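Local atomic coordinates of superoxide dismutase 1 (Perkinsus marinus, PDB entry 2CW2), a protein that probably catalyses the dismutation of superoxide to hydrogen peroxide and molecular oxygen at a protein-bound iron(III) ion. Residues T55-K60 against F107-L112; F33-L38 against K60-Y65; Q101-T106 against N174-S179. One frame throughout, in Å; residues are numbered along the deposited sequence.

Interaction 1: residues T55-K60 against F107-L112; sequences TYHHDK and FFFNNL. With FE (Fe (III) ion), chain C.
Phe109 reaches from the 107-112 segment into the angle between His57 and His58, and the three rings meet as edges and faces instead of stacking flat. The pair with His57 is a T-shaped one: the edge of the phenylalanine is aimed at the imidazole face, the planes stand at 78°, and Phe109 CZ lies 3.7 Å from His57 CG. Toward His58 the roles are reversed. Here Phe109 offers its face to the imidazole edge in an offset edge-to-face pair, with Phe109 CD1 3.9 Å from His58 CD2. The phenylalanine can serve both because its CG stands anti to its own carbonyl carbon (chi1 -66°), which carries the ring across to helix 51-73. Phe108 adds a looser contact, rim against rim, its CE2 4.0 Å from His57 CE1, while Leu112 CD1 lies over one face of the Phe108 ring. A flat, apolar ring suits both phenylalanine positions, since each fills space beside an imidazole without competing for its nitrogens.

Three of these nitrogens have polar or metal partners. His57 NE2 binds the iron at 1.9 Å, and His105, Asp187 and His191 complete the protein ligands. His58 ND1 gives a straight bond of 2.9 Å to Asp59 OD1, nearly in the ring plane, and its NE2 is hydrogen-bonded to Pro36 O. Asp59 in turn forms a salt bridge with Lys42. With two acceptors, one of them a carboxylate, His58 is probably favoured in its doubly protonated form, whereas Phe109 over one face of the buried His57 ring and Phe108 at its rim give the iron ligand an apolar flank on this side.

Interaction 2: residues F33-L38 against K60-Y65; sequences FQCPPL and KHHQTY
Cys35 points into the 60-65 helical segment and meets His62 and Gln63 with its two side-chain atoms. Its CB rests against the amide of Gln63, 3.4 Å from Gln63 OE1; that amide comes within range because the glutamine chain, first extended, bends at its second torsion (chi2 73°). One bond further out, SG settles over a face of the His62 imidazole, 3.7 Å from the ring centroid and only 14° off the ring normal, a sulfur-aromatic contact. Its closest ring atom is His62 ND1, at 3.6 Å. SG is put there by standing anti to the backbone N, and a small, polarisable thiol suits a place where backbone and helix run so close together. Behind the cysteine, a water links the partners: it accepts from Cys35 N at 2.9 Å and from Gln63 NE2 at 3.1 Å, and donates a long hydrogen bond to Gln34 OE1. Gln63 NE2 also donates to Asp67 OD2.

The loop lies along helix 51-73, Cys35 touching His58 and Val66 besides His62 and Gln63. Pro36 reaches Thr106 on helix 93-110, and the His62 ring bridges to that same helix, meeting the ring of the iron ligand His105.

Interaction 3: residues Q101-T106 against N174-S179; sequences QVYNHT and NPIRES. With FE (Fe (III) ion), chain C.
Asn104 ND2 is held by two acceptors: Gln101 OE1, one turn back on its own helix, and Ala172 O in the loop that leads to Asn174. The first bond measures 3.1 Å from Asn104 ND2 to Gln101 OE1 and lies in the carbonyl plane of the glutamine. The other end of the Asn104 amide faces the Asn174 side chain, with the two amide planes only 26° apart. Beside this polar pair the contact turns apolar. Ile176 places its CD1 over a face of the Tyr103 ring, 3.4 Å from Tyr103 CZ, the two side chains arriving from opposite directions; a branched aliphatic chain ending in a methyl covers an aromatic face well.

Turning toward the metal, Gln101 O receives His105 N and His105 ND1 from opposite faces of its plane. The bond from His105 ND1 to Gln101 O, 2.8 Å long, fixes the rotation of the imidazole whose NE2 holds iron at 1.9 Å. Asn104 and Trp154 NE1 together position Gln101, whose NE2 donates across 3.1 Å to water 1, a water 2.4 Å from the iron. A glutamine on the same helix as the second histidine ligand, reaching the metal's solvent molecule, is the outer-sphere arrangement characteristic of iron superoxide dismutases.

From the N terminus, the 33-38 loop runs ahead of helix 51-73 and interaction 2 folds it back onto residues 60-65, closing a short loop. Interaction 1 starts before that loop is complete, at 55-60, and ends at 107-112, so the two cross and share Lys60; together they join loop, helix 51-73 and helix 93-110 of the alpha-hairpin domain. Interaction 3 likewise crosses interaction 1, starting within helix 93-110 at 101-106 and closing at 174-179, and so ties the hairpin to the C-terminal domain. It follows interaction 2 in series. Interactions 1 and 3 converge on the iron, through His57 and His105; Tyr65 of the 60-65 segment is hydrogen-bonded to Gln101, linking interactions 2 and 3.

Interaction 1: residues T55-K60 against F107-L112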
# COMPACT_ATOMS: atom_id res chain seq x y z
N THR A 55 1.38 6.69 17.26
CA THR A 55 2.51 5.95 17.80
C THR A 55 3.11 5.03 16.74
O THR A 55 4.31 5.07 16.50
CB THR A 55 2.08 5.18 19.05
OG1 THR A 55 1.66 6.14 20.02
CG2 THR A 55 3.28 4.51 19.73
N TYR A 56 2.29 4.21 16.11
CA TYR A 56 2.81 3.31 15.08
C TYR A 56 3.31 4.07 13.85
O TYR A 56 4.39 3.80 13.32
CB TYR A 56 1.75 2.30 14.67
CG TYR A 56 1.68 1.13 15.61
CD1 TYR A 56 2.52 0.04 15.44
CD2 TYR A 56 0.79 1.12 16.68
CE1 TYR A 56 2.48 -1.04 16.29
CE2 TYR A 56 0.74 0.03 17.55
CZ TYR A 56 1.60 -1.05 17.34
OH TYR A 56 1.59 -2.14 18.19
N HIS A 57 2.52 5.04 13.41
CA HIS A 57 2.82 5.73 12.14
C HIS A 57 4.12 6.53 12.29
O HIS A 57 5.00 6.49 11.43
CB HIS A 57 1.66 6.64 11.66
CG HIS A 57 1.69 6.95 10.18
ND1 HIS A 57 0.74 7.74 9.56
CD2 HIS A 57 2.56 6.57 9.20
CE1 HIS A 57 1.02 7.83 8.26
NE2 HIS A 57 2.13 7.13 8.01
N HIS A 58 4.24 7.26 13.38
CA HIS A 58 5.44 8.05 13.59
C HIS A 58 6.59 7.24 14.21
O HIS A 58 7.69 7.21 13.65
CB HIS A 58 5.16 9.26 14.48
CG HIS A 58 6.37 10.12 14.73
ND1 HIS A 58 7.25 9.88 15.76
CD2 HIS A 58 6.84 11.20 14.07
CE1 HIS A 58 8.21 10.80 15.74
NE2 HIS A 58 7.99 11.61 14.72
N ASP A 59 6.34 6.61 15.36
CA ASP A 59 7.41 5.94 16.11
C ASP A 59 7.88 4.64 15.49
O ASP A 59 9.03 4.22 15.74
CB ASP A 59 7.01 5.65 17.57
CG ASP A 59 6.59 6.91 18.35
OD1 ASP A 59 6.81 8.06 17.91
OD2 ASP A 59 6.03 6.82 19.45
N LYS A 60 7.04 3.98 14.69
CA LYS A 60 7.51 2.81 13.96
C LYS A 60 7.84 3.11 12.48
O LYS A 60 9.01 3.04 12.07
CB LYS A 60 6.56 1.58 14.11
CG LYS A 60 6.47 0.97 15.57
CD LYS A 60 7.85 0.51 16.10
CE LYS A 60 7.79 -0.31 17.43
NZ LYS A 60 6.46 -0.30 18.08
N PHE A 107 6.22 16.11 6.62
CA PHE A 107 5.32 17.10 6.06
C PHE A 107 3.87 16.78 6.47
O PHE A 107 3.10 17.67 6.85
CB PHE A 107 5.42 17.05 4.53
CG PHE A 107 4.75 18.21 3.83
CD1 PHE A 107 5.50 19.30 3.40
CD2 PHE A 107 3.39 18.20 3.60
CE1 PHE A 107 4.90 20.37 2.77
CE2 PHE A 107 2.77 19.29 2.95
CZ PHE A 107 3.53 20.37 2.53
N PHE A 108 3.52 15.50 6.38
CA PHE A 108 2.16 15.04 6.75
C PHE A 108 1.82 15.40 8.20
O PHE A 108 0.81 16.03 8.48
CB PHE A 108 2.03 13.52 6.53
CG PHE A 108 0.66 12.96 6.92
CD1 PHE A 108 -0.50 13.40 6.29
CD2 PHE A 108 0.56 11.96 7.90
CE1 PHE A 108 -1.74 12.88 6.65
CE2 PHE A 108 -0.68 11.43 8.25
CZ PHE A 108 -1.84 11.90 7.62
N PHE A 109 2.69 15.04 9.13
CA PHE A 109 2.40 15.27 10.54
C PHE A 109 2.38 16.78 10.88
O PHE A 109 1.62 17.23 11.75
CB PHE A 109 3.41 14.51 11.43
CG PHE A 109 3.31 12.99 11.33
CD1 PHE A 109 4.46 12.22 11.17
CD2 PHE A 109 2.09 12.34 11.48
CE1 PHE A 109 4.39 10.82 11.09
CE2 PHE A 109 2.01 10.94 11.39
CZ PHE A 109 3.18 10.17 11.20
N ASN A 110 3.21 17.56 10.17
CA ASN A 110 3.19 19.02 10.29
C ASN A 110 1.87 19.60 9.78
O ASN A 110 1.41 20.65 10.26
CB ASN A 110 4.36 19.64 9.52
CG ASN A 110 5.69 19.56 10.29
OD1 ASN A 110 6.80 19.58 9.70
ND2 ASN A 110 5.59 19.50 11.59
N ASN A 111 1.26 18.87 8.83
CA ASN A 111 0.06 19.29 8.10
C ASN A 111 -1.22 19.04 8.88
O ASN A 111 -2.30 19.40 8.41
CB ASN A 111 0.00 18.53 6.75
CG ASN A 111 -1.03 19.07 5.81
OD1 ASN A 111 -1.00 18.79 4.63
ND2 ASN A 111 -1.97 19.88 6.34
N LEU A 112 -1.11 18.39 10.04
CA LEU A 112 -2.23 18.17 10.95
C LEU A 112 -2.04 18.99 12.22
O LEU A 112 -0.92 19.38 12.55
CB LEU A 112 -2.35 16.68 11.34
CG LEU A 112 -2.12 15.66 10.23
CD1 LEU A 112 -2.07 14.23 10.77
CD2 LEU A 112 -3.20 15.85 9.17
FE FE C . 2.66 6.70 6.19
O HOH W 1 3.21 6.34 3.94

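Interaction 2: residues F33-L38 against K60-Y65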
# COMPACT_ATOMS: atom_id res chain seq x y z
N PHE A 33 20.63 11.68 9.50
CA PHE A 33 19.26 12.13 9.36
C PHE A 33 18.52 11.86 10.66
O PHE A 33 18.85 10.92 11.38
CB PHE A 33 18.57 11.43 8.17
CG PHE A 33 19.19 11.73 6.86
CD1 PHE A 33 18.89 12.91 6.19
CD2 PHE A 33 20.11 10.86 6.31
CE1 PHE A 33 19.48 13.20 4.97
CE2 PHE A 33 20.71 11.14 5.09
CZ PHE A 33 20.39 12.31 4.41
N GLN A 34 17.56 12.72 10.99
CA GLN A 34 16.76 12.51 12.19
C GLN A 34 15.29 12.54 11.87
O GLN A 34 14.85 13.09 10.87
CB GLN A 34 17.07 13.57 13.26
CG GLN A 34 18.54 13.76 13.58
CD GLN A 34 19.18 12.59 14.31
OE1 GLN A 34 18.52 11.88 15.09
NE2 GLN A 34 20.48 12.39 14.09
N CYS A 35 14.52 11.93 12.76
CA CYS A 35 13.07 11.91 12.63
C CYS A 35 12.54 12.98 13.58
O CYS A 35 12.59 12.80 14.81
CB CYS A 35 12.56 10.52 13.02
SG CYS A 35 10.77 10.33 12.92
N PRO A 36 12.04 14.09 13.02
CA PRO A 36 11.56 15.22 13.84
C PRO A 36 10.40 14.77 14.70
O PRO A 36 9.58 13.94 14.25
CB PRO A 36 11.08 16.25 12.81
CG PRO A 36 11.47 15.75 11.48
CD PRO A 36 11.87 14.30 11.58
N PRO A 37 10.29 15.30 15.92
CA PRO A 37 9.20 14.92 16.81
C PRO A 37 7.89 15.46 16.29
O PRO A 37 7.87 16.45 15.56
CB PRO A 37 9.57 15.61 18.14
CG PRO A 37 10.35 16.78 17.70
CD PRO A 37 11.19 16.29 16.54
N LEU A 38 6.81 14.78 16.64
CA LEU A 38 5.46 15.26 16.37
C LEU A 38 5.30 16.62 17.02
O LEU A 38 5.78 16.84 18.15
CB LEU A 38 4.45 14.30 16.99
CG LEU A 38 3.65 13.30 16.16
CD1 LEU A 38 4.17 13.04 14.75
CD2 LEU A 38 3.36 12.00 16.92
N LYS A 60 7.04 3.98 14.69
CA LYS A 60 7.51 2.81 13.96
C LYS A 60 7.84 3.11 12.48
O LYS A 60 9.01 3.04 12.07
CB LYS A 60 6.56 1.58 14.11
CG LYS A 60 6.47 0.97 15.57
CD LYS A 60 7.85 0.51 16.10
CE LYS A 60 7.79 -0.31 17.43
NZ LYS A 60 6.46 -0.30 18.08
N HIS A 61 6.83 3.47 11.68
CA HIS A 61 7.02 3.62 10.24
C HIS A 61 7.99 4.74 9.92
O HIS A 61 9.01 4.53 9.27
CB HIS A 61 5.68 3.88 9.53
CG HIS A 61 4.75 2.71 9.55
ND1 HIS A 61 4.84 1.66 8.65
CD2 HIS A 61 3.70 2.42 10.36
CE1 HIS A 61 3.90 0.78 8.91
NE2 HIS A 61 3.19 1.22 9.93
N HIS A 62 7.65 5.96 10.37
CA HIS A 62 8.45 7.14 10.10
C HIS A 62 9.88 6.94 10.61
O HIS A 62 10.85 7.10 9.86
CB HIS A 62 7.81 8.38 10.76
CG HIS A 62 8.31 9.71 10.24
ND1 HIS A 62 7.88 10.91 10.77
CD2 HIS A 62 9.19 10.03 9.26
CE1 HIS A 62 8.45 11.91 10.13
NE2 HIS A 62 9.26 11.41 9.21
N GLN A 63 10.00 6.61 11.89
CA GLN A 63 11.33 6.47 12.48
C GLN A 63 12.16 5.41 11.78
O GLN A 63 13.37 5.56 11.64
CB GLN A 63 11.23 6.15 13.97
CG GLN A 63 12.59 5.95 14.64
CD GLN A 63 13.34 7.25 14.82
OE1 GLN A 63 12.83 8.16 15.48
NE2 GLN A 63 14.54 7.34 14.24
N THR A 64 11.51 4.33 11.37
CA THR A 64 12.22 3.25 10.70
C THR A 64 12.73 3.67 9.34
O THR A 64 13.81 3.26 8.91
CB THR A 64 11.34 2.00 10.62
OG1 THR A 64 11.13 1.50 11.94
CG2 THR A 64 12.07 0.84 9.92
N TYR A 65 11.96 4.50 8.63
CA TYR A 65 12.44 4.99 7.35
C TYR A 65 13.74 5.78 7.58
O TYR A 65 14.69 5.68 6.79
CB TYR A 65 11.42 5.91 6.67
CG TYR A 65 10.21 5.24 6.01
CD1 TYR A 65 10.36 4.27 5.03
CD2 TYR A 65 8.92 5.62 6.36
CE1 TYR A 65 9.24 3.68 4.42
CE2 TYR A 65 7.80 5.04 5.77
CZ TYR A 65 7.97 4.07 4.80
OH TYR A 65 6.85 3.51 4.22
O HOH W 2 15.72 10.19 14.68

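Interaction 3: residues Q101-T106 against N174-S179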
# COMPACT_ATOMS: atom_id res chain seq x y z
N GLN A 101 9.92 9.13 1.66
CA GLN A 101 9.00 8.78 2.74
C GLN A 101 9.31 9.54 4.02
O GLN A 101 8.40 9.93 4.74
CB GLN A 101 8.99 7.27 2.99
CG GLN A 101 8.23 6.50 1.92
CD GLN A 101 6.73 6.79 1.97
OE1 GLN A 101 6.29 7.78 1.43
NE2 GLN A 101 5.96 5.89 2.59
N VAL A 102 10.59 9.80 4.31
CA VAL A 102 10.93 10.55 5.51
C VAL A 102 10.34 11.97 5.37
O VAL A 102 9.67 12.46 6.27
CB VAL A 102 12.45 10.63 5.74
CG1 VAL A 102 12.81 11.74 6.78
CG2 VAL A 102 13.01 9.30 6.20
N TYR A 103 10.59 12.62 4.23
CA TYR A 103 10.02 13.95 3.97
C TYR A 103 8.48 13.94 3.99
O TYR A 103 7.84 14.81 4.60
CB TYR A 103 10.50 14.49 2.61
CG TYR A 103 10.00 15.88 2.30
CD1 TYR A 103 10.85 16.98 2.41
CD2 TYR A 103 8.68 16.10 1.89
CE1 TYR A 103 10.40 18.27 2.14
CE2 TYR A 103 8.21 17.39 1.61
CZ TYR A 103 9.09 18.47 1.75
OH TYR A 103 8.66 19.74 1.48
N ASN A 104 7.90 12.96 3.30
CA ASN A 104 6.45 12.87 3.21
C ASN A 104 5.78 12.82 4.58
O ASN A 104 4.74 13.45 4.81
CB ASN A 104 6.06 11.63 2.39
CG ASN A 104 6.52 11.73 0.94
OD1 ASN A 104 6.89 12.80 0.47
ND2 ASN A 104 6.51 10.61 0.24
N HIS A 105 6.35 12.04 5.50
CA HIS A 105 5.75 11.89 6.81
C HIS A 105 5.95 13.15 7.67
O HIS A 105 5.02 13.60 8.36
CB HIS A 105 6.23 10.60 7.50
CG HIS A 105 5.63 9.34 6.93
ND1 HIS A 105 6.19 8.65 5.87
CD2 HIS A 105 4.50 8.66 7.26
CE1 HIS A 105 5.44 7.60 5.58
NE2 HIS A 105 4.38 7.59 6.39
N THR A 106 7.16 13.72 7.65
CA THR A 106 7.38 14.94 8.40
C THR A 106 6.39 16.01 7.93
O THR A 106 5.77 16.72 8.73
CB THR A 106 8.83 15.41 8.20
OG1 THR A 106 9.69 14.46 8.82
CG2 THR A 106 9.07 16.71 8.94
N ASN A 174 6.66 12.16 -4.77
CA ASN A 174 6.77 13.48 -4.12
C ASN A 174 7.09 14.52 -5.21
O ASN A 174 8.05 14.40 -5.94
CB ASN A 174 7.86 13.43 -3.04
CG ASN A 174 8.05 14.77 -2.31
OD1 ASN A 174 8.25 14.81 -1.07
ND2 ASN A 174 8.04 15.85 -3.05
N PRO A 175 6.24 15.52 -5.34
CA PRO A 175 6.33 16.45 -6.48
C PRO A 175 7.57 17.34 -6.44
O PRO A 175 7.83 18.02 -7.45
CB PRO A 175 5.06 17.27 -6.37
CG PRO A 175 4.74 17.25 -4.92
CD PRO A 175 5.10 15.84 -4.46
N ILE A 176 8.33 17.30 -5.35
CA ILE A 176 9.62 17.98 -5.33
C ILE A 176 10.55 17.39 -6.40
O ILE A 176 11.46 18.08 -6.90
CB ILE A 176 10.25 17.95 -3.93
CG1 ILE A 176 9.50 18.90 -3.00
CG2 ILE A 176 11.76 18.28 -3.95
CD1 ILE A 176 9.84 18.68 -1.54
N ARG A 177 10.32 16.13 -6.78
CA ARG A 177 11.15 15.50 -7.80
C ARG A 177 11.01 16.28 -9.13
O ARG A 177 11.97 16.40 -9.91
CB ARG A 177 10.75 14.04 -8.01
CG ARG A 177 11.59 13.31 -9.06
CD ARG A 177 11.69 11.84 -8.83
NE ARG A 177 12.56 11.16 -9.79
CZ ARG A 177 13.80 10.74 -9.52
NH1 ARG A 177 14.35 10.96 -8.32
NH2 ARG A 177 14.50 10.11 -10.47
N GLU A 178 9.81 16.78 -9.37
CA GLU A 178 9.57 17.68 -10.49
C GLU A 178 9.81 19.14 -10.06
O GLU A 178 10.49 19.39 -9.06
CB GLU A 178 8.18 17.43 -11.10
CG GLU A 178 7.21 16.65 -10.22
CD GLU A 178 7.48 15.14 -10.14
OE1 GLU A 178 6.83 14.48 -9.32
OE2 GLU A 178 8.33 14.61 -10.89
N SER A 179 9.30 20.13 -10.76
CA SER A 179 9.71 21.48 -10.31
C SER A 179 9.10 21.94 -8.96
O SER A 179 9.46 23.01 -8.45
CB SER A 179 9.53 22.55 -11.41
OG SER A 179 8.35 22.33 -12.20
FE FE C . 2.66 6.70 6.19
O HOH W 1 3.21 6.34 3.94